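Local coordinates for protein aromatic-L-amino-acid decarboxylase (Catharanthus roseus, PDB 6EEW) that decarboxylates L-tryptophan to tryptamine and 5-hydroxy-L-tryptophan to serotonin, using pyridoxal 5'-phosphate as cofactor, and works as a homodimer, at residues 134-139 against 161-166; 204-209 against 254-259; 165-170 against 285-290. All coordinates share one frame; numbering follows the deposited sequence.

Contact 1 of 3, residues 134-139 against 161-166; sequences ELEMIV and GVIQNT
Glu136 on helix 130-146 faces strand 160-164 where the two backbones come nearest, its CA lying 7.4 Å from that of Val162. No backbone bond joins the segments; the link is made by the glutamate side chain. With CG anti to the backbone N (chi1 -177°) and the chain extended beyond it, the carboxylate is carried to the strand, where OE2 accepts from Ile163 N at 2.9 Å. The bond is fairly straight (161° at the hydrogen), although the N-H meets OE2 on its anti side and 28° out of the carboxylate plane. Strand 160-164 is an outermost strand of the mixed seven-stranded sheet of the large pyridoxal-phosphate domain, as in fold-type I enzymes; Val162 is paired through its backbone with Leu330 of the neighbouring strand, consistent with an Ile163 N-H that points away from strand 328-332 and is taken up by the glutamate. The aliphatic part of the same side chain lies obliquely across Ile163, with CG of Glu136 4.0 Å from CD1 of Ile163. OE2 of Glu136 also rests 3.4 Å from CB of Ile163. CG2 of Val162 approaches OE2 of Glu136 at 3.8 Å. The other oxygen, OE1, forms a salt bridge with Arg371, which probably keeps the buried carboxylate ionised. Arg371 would probably lose its counter-charge, and the N-H of Ile163 this acceptor, if an alanine stood here.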
ATOM      1  N   GLU A 134     -14.572   7.493  -9.232  1.00 40.46           N
ATOM      2  CA  GLU A 134     -15.914   7.938  -8.898  1.00 38.00           C
ATOM      3  C   GLU A 134     -16.553   7.023  -7.859  1.00 42.21           C
ATOM      4  O   GLU A 134     -17.145   7.503  -6.880  1.00 41.63           O
ATOM      5  CB  GLU A 134     -16.765   8.026 -10.163  1.00 40.63           C
ATOM      6  CG  GLU A 134     -16.266   9.082 -11.137  1.00 46.46           C
ATOM      7  CD  GLU A 134     -17.403   9.710 -11.927  1.00 47.63           C
ATOM      8  OE1 GLU A 134     -18.573   9.469 -11.565  1.00 46.77           O
ATOM      9  OE2 GLU A 134     -17.140  10.458 -12.893  1.00 40.49           O
ATOM     10  N   LEU A 135     -16.427   5.706  -8.036  1.00 46.18           N
ATOM     11  CA  LEU A 135     -16.971   4.789  -7.050  1.00 46.33           C
ATOM     12  C   LEU A 135     -16.278   4.968  -5.714  1.00 51.28           C
ATOM     13  O   LEU A 135     -16.902   4.777  -4.671  1.00 46.10           O
ATOM     14  CB  LEU A 135     -16.834   3.337  -7.519  1.00 37.07           C
ATOM     15  CG  LEU A 135     -17.423   2.312  -6.529  1.00 45.04           C
ATOM     16  CD1 LEU A 135     -18.957   2.431  -6.423  1.00 51.37           C
ATOM     17  CD2 LEU A 135     -17.042   0.883  -6.882  1.00 44.94           C
ATOM     18  N   GLU A 136     -14.992   5.326  -5.711  1.00 48.76           N
ATOM     19  CA  GLU A 136     -14.350   5.558  -4.421  1.00 43.74           C
ATOM     20  C   GLU A 136     -14.955   6.758  -3.710  1.00 52.55           C
ATOM     21  O   GLU A 136     -15.231   6.707  -2.503  1.00 55.74           O
ATOM     22  CB  GLU A 136     -12.850   5.742  -4.597  1.00 38.52           C
ATOM     23  CG  GLU A 136     -12.096   5.914  -3.285  1.00 41.17           C
ATOM     24  CD  GLU A 136     -10.653   5.441  -3.377  1.00 49.25           C
ATOM     25  OE1 GLU A 136     -10.347   4.633  -4.294  1.00 39.53           O
ATOM     26  OE2 GLU A 136      -9.838   5.841  -2.508  1.00 53.72           O
ATOM     27  N   MET A 137     -15.165   7.853  -4.437  1.00 48.87           N
ATOM     28  CA  MET A 137     -15.825   8.999  -3.828  1.00 38.89           C
ATOM     29  C   MET A 137     -17.196   8.615  -3.268  1.00 44.06           C
ATOM     30  O   MET A 137     -17.539   8.953  -2.120  1.00 44.31           O
ATOM     31  CB  MET A 137     -15.950  10.126  -4.848  1.00 31.21           C
ATOM     32  CG  MET A 137     -14.644  10.614  -5.409  1.00 36.83           C
ATOM     33  SD  MET A 137     -14.891  11.748  -6.785  1.00 42.72           S
ATOM     34  CE  MET A 137     -15.673  13.144  -5.965  1.00 49.65           C
ATOM     35  N   ILE A 138     -17.993   7.899  -4.065  1.00 44.46           N
ATOM     36  CA  ILE A 138     -19.337   7.526  -3.625  1.00 43.52           C
ATOM     37  C   ILE A 138     -19.270   6.651  -2.377  1.00 45.33           C
ATOM     38  O   ILE A 138     -20.035   6.841  -1.422  1.00 44.88           O
ATOM     39  CB  ILE A 138     -20.101   6.820  -4.757  1.00 42.67           C
ATOM     40  CG1 ILE A 138     -20.340   7.767  -5.930  1.00 43.47           C
ATOM     41  CG2 ILE A 138     -21.417   6.351  -4.261  1.00 35.63           C
ATOM     42  CD1 ILE A 138     -20.794   7.040  -7.183  1.00 44.93           C
ATOM     43  N   VAL A 139     -18.377   5.655  -2.371  1.00 42.82           N
ATOM     44  CA  VAL A 139     -18.299   4.747  -1.227  1.00 46.90           C
ATOM     45  C   VAL A 139     -17.853   5.493   0.020  1.00 46.65           C
ATOM     46  O   VAL A 139     -18.326   5.213   1.130  1.00 41.77           O
ATOM     47  CB  VAL A 139     -17.360   3.568  -1.531  1.00 43.07           C
ATOM     48  CG1 VAL A 139     -16.781   2.976  -0.223  1.00 32.16           C
ATOM     49  CG2 VAL A 139     -18.083   2.512  -2.344  1.00 49.36           C
ATOM     50  N   GLY A 161     -12.579  12.193   1.318  1.00 39.19           N
ATOM     51  CA  GLY A 161     -11.951  11.011   1.870  1.00 36.43           C
ATOM     52  C   GLY A 161     -11.201  10.245   0.808  1.00 40.06           C
ATOM     53  O   GLY A 161     -11.411  10.425  -0.398  1.00 40.79           O
ATOM     54  N   VAL A 162     -10.341   9.356   1.283  1.00 35.92           N
ATOM     55  CA  VAL A 162      -9.566   8.492   0.416  1.00 43.47           C
ATOM     56  C   VAL A 162      -9.333   7.161   1.126  1.00 41.12           C
ATOM     57  O   VAL A 162      -9.131   7.114   2.343  1.00 43.35           O
ATOM     58  CB  VAL A 162      -8.240   9.184   0.010  1.00 45.57           C
ATOM     59  CG1 VAL A 162      -7.423   9.611   1.249  1.00 42.01           C
ATOM     60  CG2 VAL A 162      -7.442   8.282  -0.884  1.00 40.14           C
ATOM     61  N   ILE A 163      -9.351   6.083   0.353  1.00 37.41           N
ATOM     62  CA  ILE A 163      -8.989   4.757   0.840  1.00 42.28           C
ATOM     63  C   ILE A 163      -7.483   4.589   0.699  1.00 52.64           C
ATOM     64  O   ILE A 163      -6.958   4.517  -0.414  1.00 58.69           O
ATOM     65  CB  ILE A 163      -9.738   3.658   0.081  1.00 43.48           C
ATOM     66  CG1 ILE A 163     -11.239   3.878   0.194  1.00 39.79           C
ATOM     67  CG2 ILE A 163      -9.299   2.275   0.576  1.00 39.01           C
ATOM     68  CD1 ILE A 163     -12.078   2.856  -0.634  1.00 51.88           C
ATOM     69  N   GLN A 164      -6.793   4.559   1.832  1.00 53.37           N
ATOM     70  CA  GLN A 164      -5.382   4.240   1.935  1.00 50.63           C
ATOM     71  C   GLN A 164      -5.211   2.755   2.258  1.00 51.99           C
ATOM     72  O   GLN A 164      -6.178   2.002   2.426  1.00 50.38           O
ATOM     73  CB  GLN A 164      -4.733   5.119   3.006  1.00 50.94           C
ATOM     74  CG  GLN A 164      -4.966   6.604   2.802  1.00 55.33           C
ATOM     75  CD  GLN A 164      -3.864   7.262   2.010  1.00 59.12           C
ATOM     76  OE1 GLN A 164      -2.868   6.625   1.680  1.00 68.93           O
ATOM     77  NE2 GLN A 164      -4.034   8.539   1.694  1.00 58.05           N
ATOM     78  N   ASN A 165      -3.954   2.329   2.334  1.00 56.79           N
ATOM     79  CA  ASN A 165      -3.642   0.947   2.679  1.00 56.68           C
ATOM     80  C   ASN A 165      -3.632   0.728   4.185  1.00 53.40           C
ATOM     81  O   ASN A 165      -4.112  -0.303   4.667  1.00 46.05           O
ATOM     82  CB  ASN A 165      -2.270   0.567   2.115  1.00 60.44           C
ATOM     83  CG  ASN A 165      -2.279   0.391   0.608  1.00 65.92           C
ATOM     84  OD1 ASN A 165      -3.152  -0.265   0.056  1.00 66.40           O
ATOM     85  ND2 ASN A 165      -1.323   1.009  -0.062  1.00 72.91           N
ATOM     86  N   THR A 166      -3.073   1.668   4.944  1.00 47.40           N
ATOM     87  CA  THR A 166      -2.730   1.408   6.330  1.00 42.22           C
ATOM     88  C   THR A 166      -3.140   2.595   7.181  1.00 49.50           C
ATOM     89  O   THR A 166      -3.480   3.672   6.680  1.00 50.50           O
ATOM     90  CB  THR A 166      -1.227   1.155   6.527  1.00 47.55           C
ATOM     91  OG1 THR A 166      -0.499   2.366   6.280  1.00 50.51           O
ATOM     92  CG2 THR A 166      -0.721   0.082   5.580  1.00 48.14           C
TER

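Contact 2 of 3, residues 204-209 against 254-259; sequences TMFPKT and FLCATL
The ring of Phe206, at the start of helix 206-212, meets Cys256 and Phe254 of strand 251-258 in a mainly apolar contact. Chi1 of 163° sets CG of Phe206 opposite the backbone N and sends the ring to the strand, where the CD1-CE1 side meets Cys256. CE1 of Phe206 is 3.6 Å from CB of Cys256, and CD1 of Phe206 is equally near that CB, so the methylene sits against one ring bond. Between the two phenylalanines the meeting is edge to edge: CE1 of Phe206 approaches CD1 of Phe254 at 4.1 Å, each atom near the plane of the other ring, and the two side chains run roughly antiparallel past one another. Helix 206-212 is here laid on the mixed sheet of the pyridoxal-phosphate domain; Cys196 of the neighbouring strand 194-199 touches both phenylalanines, and Ile175 of helix 167-186 touches Phe254. The sulfur-aromatic contact is looser, with SG of Cys256 5.1 Å from the centroid of the Phe206 ring and 49° off its normal, an oblique approach. Polar bonding stays within the helical segment. Met205 O accepts twice from Thr209, from the backbone N at 3.1 Å and from OG1 at 3.2 Å; the hydroxyl comes from above the carbonyl plane, 39° out of it, which ties the threonine side chain to the residue just before the helix. Farther out, Lys208 NZ reaches Gln366 O of the second subunit.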
ATOM      1  N   THR A 204       4.047   2.813  19.783  1.00 93.41           N
ATOM      2  CA  THR A 204       4.783   1.989  18.836  1.00 82.96           C
ATOM      3  C   THR A 204       4.693   2.487  17.404  1.00 79.94           C
ATOM      4  O   THR A 204       5.684   2.409  16.670  1.00 80.38           O
ATOM      5  CB  THR A 204       4.263   0.547  18.874  1.00 80.39           C
ATOM      6  OG1 THR A 204       3.971   0.167  20.224  1.00 81.55           O
ATOM      7  CG2 THR A 204       5.301  -0.401  18.303  1.00 80.96           C
ATOM      8  N   MET A 205       3.550   3.028  17.002  1.00 77.59           N
ATOM      9  CA  MET A 205       3.304   3.460  15.631  1.00 70.27           C
ATOM     10  C   MET A 205       3.368   4.968  15.459  1.00 66.90           C
ATOM     11  O   MET A 205       3.950   5.461  14.489  1.00 71.32           O
ATOM     12  CB  MET A 205       1.929   2.936  15.181  1.00 74.72           C
ATOM     13  CG  MET A 205       1.385   3.475  13.855  1.00 83.23           C
ATOM     14  SD  MET A 205       0.457   5.025  13.969  1.00 88.20           S
ATOM     15  CE  MET A 205      -0.936   4.534  14.986  1.00 82.46           C
ATOM     16  N   PHE A 206       2.807   5.699  16.420  1.00 61.47           N
ATOM     17  CA  PHE A 206       2.671   7.151  16.302  1.00 55.88           C
ATOM     18  C   PHE A 206       4.014   7.875  16.327  1.00 57.01           C
ATOM     19  O   PHE A 206       4.245   8.744  15.464  1.00 64.43           O
ATOM     20  CB  PHE A 206       1.731   7.631  17.413  1.00 49.90           C
ATOM     21  CG  PHE A 206       1.798   9.094  17.685  1.00 48.94           C
ATOM     22  CD1 PHE A 206       1.224  10.013  16.818  1.00 48.62           C
ATOM     23  CD2 PHE A 206       2.477   9.548  18.798  1.00 45.38           C
ATOM     24  CE1 PHE A 206       1.304  11.381  17.091  1.00 47.68           C
ATOM     25  CE2 PHE A 206       2.567  10.908  19.081  1.00 49.32           C
ATOM     26  CZ  PHE A 206       1.980  11.825  18.224  1.00 48.77           C
ATOM     27  N   PRO A 207       4.920   7.603  17.265  1.00 51.81           N
ATOM     28  CA  PRO A 207       6.236   8.265  17.218  1.00 53.29           C
ATOM     29  C   PRO A 207       7.019   7.963  15.949  1.00 60.50           C
ATOM     30  O   PRO A 207       7.697   8.846  15.400  1.00 53.94           O
ATOM     31  CB  PRO A 207       6.946   7.713  18.464  1.00 49.62           C
ATOM     32  CG  PRO A 207       5.809   7.233  19.377  1.00 49.69           C
ATOM     33  CD  PRO A 207       4.756   6.740  18.449  1.00 50.64           C
ATOM     34  N   LYS A 208       6.982   6.713  15.493  1.00 63.20           N
ATOM     35  CA  LYS A 208       7.648   6.371  14.245  1.00 57.46           C
ATOM     36  C   LYS A 208       7.147   7.261  13.122  1.00 55.05           C
ATOM     37  O   LYS A 208       7.934   7.824  12.350  1.00 52.59           O
ATOM     38  CB  LYS A 208       7.406   4.898  13.915  1.00 54.68           C
ATOM     39  CG  LYS A 208       7.828   4.490  12.507  1.00 57.11           C
ATOM     40  CD  LYS A 208       7.616   3.015  12.295  1.00 58.70           C
ATOM     41  CE  LYS A 208       7.974   2.593  10.884  1.00 63.47           C
ATOM     42  NZ  LYS A 208       7.884   1.113  10.759  1.00 67.79           N
ATOM     43  N   THR A 209       5.827   7.405  13.027  1.00 58.49           N
ATOM     44  CA  THR A 209       5.233   8.272  12.018  1.00 58.06           C
ATOM     45  C   THR A 209       5.730   9.706  12.156  1.00 49.83           C
ATOM     46  O   THR A 209       6.138  10.329  11.171  1.00 52.88           O
ATOM     47  CB  THR A 209       3.709   8.212  12.119  1.00 67.41           C
ATOM     48  OG1 THR A 209       3.266   6.914  11.707  1.00 72.92           O
ATOM     49  CG2 THR A 209       3.081   9.239  11.209  1.00 72.15           C
ATOM     50  N   PHE A 254       0.130  18.760  16.192  1.00 44.60           N
ATOM     51  CA  PHE A 254      -0.616  17.576  15.808  1.00 45.84           C
ATOM     52  C   PHE A 254      -0.935  16.796  17.061  1.00 47.11           C
ATOM     53  O   PHE A 254      -0.079  16.637  17.939  1.00 48.00           O
ATOM     54  CB  PHE A 254       0.176  16.688  14.848  1.00 42.65           C
ATOM     55  CG  PHE A 254      -0.610  15.531  14.285  1.00 41.45           C
ATOM     56  CD1 PHE A 254      -0.570  14.284  14.875  1.00 51.01           C
ATOM     57  CD2 PHE A 254      -1.363  15.694  13.141  1.00 46.25           C
ATOM     58  CE1 PHE A 254      -1.288  13.219  14.332  1.00 54.96           C
ATOM     59  CE2 PHE A 254      -2.081  14.628  12.585  1.00 51.91           C
ATOM     60  CZ  PHE A 254      -2.040  13.394  13.184  1.00 53.70           C
ATOM     61  N   LEU A 255      -2.168  16.309  17.122  1.00 49.63           N
ATOM     62  CA  LEU A 255      -2.646  15.500  18.226  1.00 45.96           C
ATOM     63  C   LEU A 255      -3.282  14.282  17.600  1.00 45.80           C
ATOM     64  O   LEU A 255      -4.162  14.413  16.737  1.00 41.37           O
ATOM     65  CB  LEU A 255      -3.662  16.255  19.091  1.00 49.98           C
ATOM     66  CG  LEU A 255      -4.425  15.313  20.016  1.00 46.51           C
ATOM     67  CD1 LEU A 255      -3.448  14.725  21.047  1.00 44.74           C
ATOM     68  CD2 LEU A 255      -5.629  16.022  20.687  1.00 51.40           C
ATOM     69  N   CYS A 256      -2.806  13.113  18.001  1.00 50.72           N
ATOM     70  CA  CYS A 256      -3.368  11.845  17.567  1.00 52.97           C
ATOM     71  C   CYS A 256      -4.205  11.332  18.721  1.00 47.06           C
ATOM     72  O   CYS A 256      -3.663  10.851  19.719  1.00 49.95           O
ATOM     73  CB  CYS A 256      -2.262  10.863  17.200  1.00 55.20           C
ATOM     74  SG  CYS A 256      -2.857   9.294  16.568  1.00 67.50           S
ATOM     75  N   ALA A 257      -5.524  11.435  18.586  1.00 48.36           N
ATOM     76  CA  ALA A 257      -6.452  10.892  19.568  1.00 41.53           C
ATOM     77  C   ALA A 257      -6.884   9.500  19.118  1.00 42.75           C
ATOM     78  O   ALA A 257      -7.437   9.337  18.021  1.00 43.87           O
ATOM     79  CB  ALA A 257      -7.658  11.812  19.729  1.00 41.51           C
ATOM     80  N   THR A 258      -6.670   8.508  19.980  1.00 47.17           N
ATOM     81  CA  THR A 258      -6.907   7.108  19.658  1.00 46.20           C
ATOM     82  C   THR A 258      -8.228   6.615  20.241  1.00 45.68           C
ATOM     83  O   THR A 258      -8.469   6.719  21.451  1.00 46.26           O
ATOM     84  CB  THR A 258      -5.775   6.242  20.184  1.00 54.25           C
ATOM     85  OG1 THR A 258      -4.529   6.796  19.756  1.00 58.35           O
ATOM     86  CG2 THR A 258      -5.923   4.816  19.663  1.00 57.61           C
ATOM     87  N   LEU A 259      -9.072   6.078  19.363  1.00 43.51           N
ATOM     88  CA  LEU A 259     -10.333   5.445  19.710  1.00 48.66           C
ATOM     89  C   LEU A 259     -10.118   3.938  19.614  1.00 54.05           C
ATOM     90  O   LEU A 259     -10.313   3.330  18.563  1.00 63.60           O
ATOM     91  CB  LEU A 259     -11.436   5.929  18.785  1.00 45.72           C
ATOM     92  CG  LEU A 259     -12.848   5.791  19.323  1.00 53.02           C
ATOM     93  CD1 LEU A 259     -12.968   6.576  20.624  1.00 62.60           C
ATOM     94  CD2 LEU A 259     -13.835   6.292  18.293  1.00 47.85           C
TER

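Contact 3 of 3, residues 165-170 against 285-290; sequences NTTSES and HVDAAY
Thr167 and Asp287 meet through a threonine turned to place its methyl and hydroxyl on different partners: with chi1 -62°, OG1 stands opposite the carbonyl carbon, while CG2 takes the place opposite the backbone N. In Asp287, chi1 of 175° swings the carboxylate away from its own N, and the two side chains cross at about a right angle. CG2 of Thr167 packs 3.3 Å from OD1 of Asp287 and 3.7 Å from CG of Asp287, whereas OG1 of Thr167 comes to 3.5 Å from CB of Ala289. A water completes the link, donating to OD1 of Asp287 at 2.7 Å and hydrogen-bonded to OG1 of Thr167 at 3.0 Å. The same OD1 receives a weak bond from the backbone N of Ala289, bent to 135°, so the water and, to a lesser degree, this bond probably help to hold the carboxylate. Thr166 is the N-cap of helix 167-186: its OG1 accepts from Glu169 N at 2.9 Å, and its carbonyl O takes the hydroxyl of Ser170. Glu169 returns through OE2, whose anti lone pair accepts the N-H of Asn165. This capped end points at the cofactor phosphate, which Thr167 N and Ser168 OG bind directly in the pyridoxal-phosphate lysine at position 319; the helix end would probably stabilise that negative charge. With Asp287 OD2 close to the pyridine N1, the site has the phosphate-binding helix N-terminus and the aspartate at the pyridine nitrogen of fold-type I pyridoxal-phosphate enzymes.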
ATOM      1  N   ASN A 165      -3.954   2.329   2.334  1.00 56.79           N
ATOM      2  CA  ASN A 165      -3.642   0.947   2.679  1.00 56.68           C
ATOM      3  C   ASN A 165      -3.632   0.728   4.185  1.00 53.40           C
ATOM      4  O   ASN A 165      -4.112  -0.303   4.667  1.00 46.05           O
ATOM      5  CB  ASN A 165      -2.270   0.567   2.115  1.00 60.44           C
ATOM      6  CG  ASN A 165      -2.279   0.391   0.608  1.00 65.92           C
ATOM      7  OD1 ASN A 165      -3.152  -0.265   0.056  1.00 66.40           O
ATOM      8  ND2 ASN A 165      -1.323   1.009  -0.062  1.00 72.91           N
ATOM      9  N   THR A 166      -3.073   1.668   4.944  1.00 47.40           N
ATOM     10  CA  THR A 166      -2.730   1.408   6.330  1.00 42.22           C
ATOM     11  C   THR A 166      -3.140   2.595   7.181  1.00 49.50           C
ATOM     12  O   THR A 166      -3.480   3.672   6.680  1.00 50.50           O
ATOM     13  CB  THR A 166      -1.227   1.155   6.527  1.00 47.55           C
ATOM     14  OG1 THR A 166      -0.499   2.366   6.280  1.00 50.51           O
ATOM     15  CG2 THR A 166      -0.721   0.082   5.580  1.00 48.14           C
ATOM     16  N   THR A 167      -3.126   2.380   8.494  1.00 46.41           N
ATOM     17  CA  THR A 167      -3.267   3.512   9.396  1.00 48.30           C
ATOM     18  C   THR A 167      -1.993   4.340   9.415  1.00 51.75           C
ATOM     19  O   THR A 167      -2.045   5.573   9.464  1.00 55.16           O
ATOM     20  CB  THR A 167      -3.624   3.022  10.797  1.00 42.54           C
ATOM     21  OG1 THR A 167      -4.885   2.355  10.725  1.00 38.86           O
ATOM     22  CG2 THR A 167      -3.746   4.196  11.764  1.00 42.66           C
ATOM     23  N   SER A 168      -0.837   3.677   9.380  1.00 52.76           N
ATOM     24  CA  SER A 168       0.420   4.406   9.466  1.00 57.24           C
ATOM     25  C   SER A 168       0.523   5.455   8.368  1.00 56.16           C
ATOM     26  O   SER A 168       0.895   6.601   8.638  1.00 57.45           O
ATOM     27  CB  SER A 168       1.603   3.439   9.434  1.00 56.29           C
ATOM     28  OG  SER A 168       1.754   2.811  10.702  1.00 55.83           O
ATOM     29  N   GLU A 169       0.145   5.110   7.133  1.00 48.71           N
ATOM     30  CA  GLU A 169       0.283   6.099   6.069  1.00 52.81           C
ATOM     31  C   GLU A 169      -0.837   7.136   6.092  1.00 53.12           C
ATOM     32  O   GLU A 169      -0.621   8.279   5.683  1.00 55.34           O
ATOM     33  CB  GLU A 169       0.390   5.411   4.695  1.00 50.80           C
ATOM     34  CG  GLU A 169      -0.751   4.486   4.280  1.00 62.80           C
ATOM     35  CD  GLU A 169      -0.563   3.930   2.845  1.00 63.38           C
ATOM     36  OE1 GLU A 169       0.571   3.990   2.324  1.00 60.96           O
ATOM     37  OE2 GLU A 169      -1.550   3.450   2.236  1.00 62.69           O
ATOM     38  N   SER A 170      -2.017   6.798   6.602  1.00 57.35           N
ATOM     39  CA  SER A 170      -3.043   7.825   6.782  1.00 53.22           C
ATOM     40  C   SER A 170      -2.603   8.860   7.804  1.00 43.51           C
ATOM     41  O   SER A 170      -2.711  10.075   7.571  1.00 47.25           O
ATOM     42  CB  SER A 170      -4.354   7.178   7.178  1.00 54.58           C
ATOM     43  OG  SER A 170      -4.752   6.312   6.145  1.00 55.76           O
ATOM     44  N   HIS A 285      -6.271  14.420  14.734  1.00 40.49           N
ATOM     45  CA  HIS A 285      -6.611  13.272  13.918  1.00 51.36           C
ATOM     46  C   HIS A 285      -7.069  12.172  14.853  1.00 58.64           C
ATOM     47  O   HIS A 285      -6.408  11.892  15.861  1.00 64.58           O
ATOM     48  CB  HIS A 285      -5.422  12.785  13.072  1.00 41.92           C
ATOM     49  CG  HIS A 285      -5.688  11.487  12.381  1.00 38.24           C
ATOM     50  ND1 HIS A 285      -6.277  11.411  11.137  1.00 38.92           N
ATOM     51  CD2 HIS A 285      -5.504  10.207  12.790  1.00 37.88           C
ATOM     52  CE1 HIS A 285      -6.432  10.138  10.802  1.00 39.27           C
ATOM     53  NE2 HIS A 285      -5.966   9.389  11.787  1.00 37.36           N
ATOM     54  N   VAL A 286      -8.196  11.560  14.526  1.00 55.98           N
ATOM     55  CA  VAL A 286      -8.738  10.462  15.306  1.00 49.74           C
ATOM     56  C   VAL A 286      -8.372   9.171  14.591  1.00 49.27           C
ATOM     57  O   VAL A 286      -8.829   8.909  13.466  1.00 40.59           O
ATOM     58  CB  VAL A 286     -10.247  10.607  15.514  1.00 45.74           C
ATOM     59  CG1 VAL A 286     -10.799   9.372  16.170  1.00 43.70           C
ATOM     60  CG2 VAL A 286     -10.512  11.840  16.384  1.00 43.51           C
ATOM     61  N   ASP A 287      -7.515   8.386  15.250  1.00 43.64           N
ATOM     62  CA  ASP A 287      -7.158   7.042  14.797  1.00 42.90           C
ATOM     63  C   ASP A 287      -8.199   6.084  15.363  1.00 40.57           C
ATOM     64  O   ASP A 287      -8.193   5.775  16.557  1.00 43.32           O
ATOM     65  CB  ASP A 287      -5.756   6.657  15.255  1.00 46.13           C
ATOM     66  CG  ASP A 287      -5.400   5.214  14.892  1.00 49.20           C
ATOM     67  OD1 ASP A 287      -6.081   4.619  14.019  1.00 46.68           O
ATOM     68  OD2 ASP A 287      -4.430   4.669  15.464  1.00 45.12           O
ATOM     69  N   ALA A 288      -9.113   5.638  14.506  1.00 42.51           N
ATOM     70  CA  ALA A 288     -10.090   4.642  14.908  1.00 44.35           C
ATOM     71  C   ALA A 288      -9.893   3.387  14.079  1.00 50.04           C
ATOM     72  O   ALA A 288     -10.849   2.880  13.481  1.00 59.16           O
ATOM     73  CB  ALA A 288     -11.514   5.183  14.761  1.00 42.97           C
ATOM     74  N   ALA A 289      -8.651   2.900  14.009  1.00 43.64           N
ATOM     75  CA  ALA A 289      -8.374   1.744  13.164  1.00 44.52           C
ATOM     76  C   ALA A 289      -9.329   0.598  13.472  1.00 46.26           C
ATOM     77  O   ALA A 289     -10.014   0.085  12.581  1.00 41.78           O
ATOM     78  CB  ALA A 289      -6.932   1.286  13.346  1.00 48.36           C
ATOM     79  N   TYR A 290      -9.434   0.223  14.743  1.00 46.66           N
ATOM     80  CA  TYR A 290     -10.264  -0.926  15.106  1.00 49.08           C
ATOM     81  C   TYR A 290     -11.684  -0.499  15.467  1.00 45.43           C
ATOM     82  O   TYR A 290     -12.640  -0.891  14.789  1.00 46.27           O
ATOM     83  CB  TYR A 290      -9.607  -1.713  16.252  1.00 48.18           C
ATOM     84  CG  TYR A 290     -10.525  -2.612  17.061  1.00 45.29           C
ATOM     85  CD1 TYR A 290     -10.936  -3.847  16.567  1.00 36.48           C
ATOM     86  CD2 TYR A 290     -10.955  -2.241  18.338  1.00 45.74           C
ATOM     87  CE1 TYR A 290     -11.765  -4.680  17.311  1.00 48.21           C
ATOM     88  CE2 TYR A 290     -11.803  -3.071  19.098  1.00 38.00           C
ATOM     89  CZ  TYR A 290     -12.195  -4.282  18.575  1.00 42.91           C
ATOM     90  OH  TYR A 290     -13.010  -5.106  19.305  1.00 49.89           O
TER
HETATM   91  O   HOH W   1      -7.002   4.263  11.515  1.00 42.29           O

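All three contacts are buried and attach helices to the same mixed sheet, but at different places across it. Contact 1 sits at the outermost strand 160-164 and is held by a charged side chain serving a strand N-H. Contacts 2 and 3 lie on the neighbouring strands 251-258 and 283-287, about 9 Å apart between centres; contact 2 is aromatic and sulfur packing, contact 3 a water-bridged polar site beside the cofactor. Contacts 1 and 3 share Asn165 and Thr166, where strand 160-164 passes into helix 167-186. Met205 of contact 2 packs on Ser168 of contact 3, and each contact also has residues touching the second subunit.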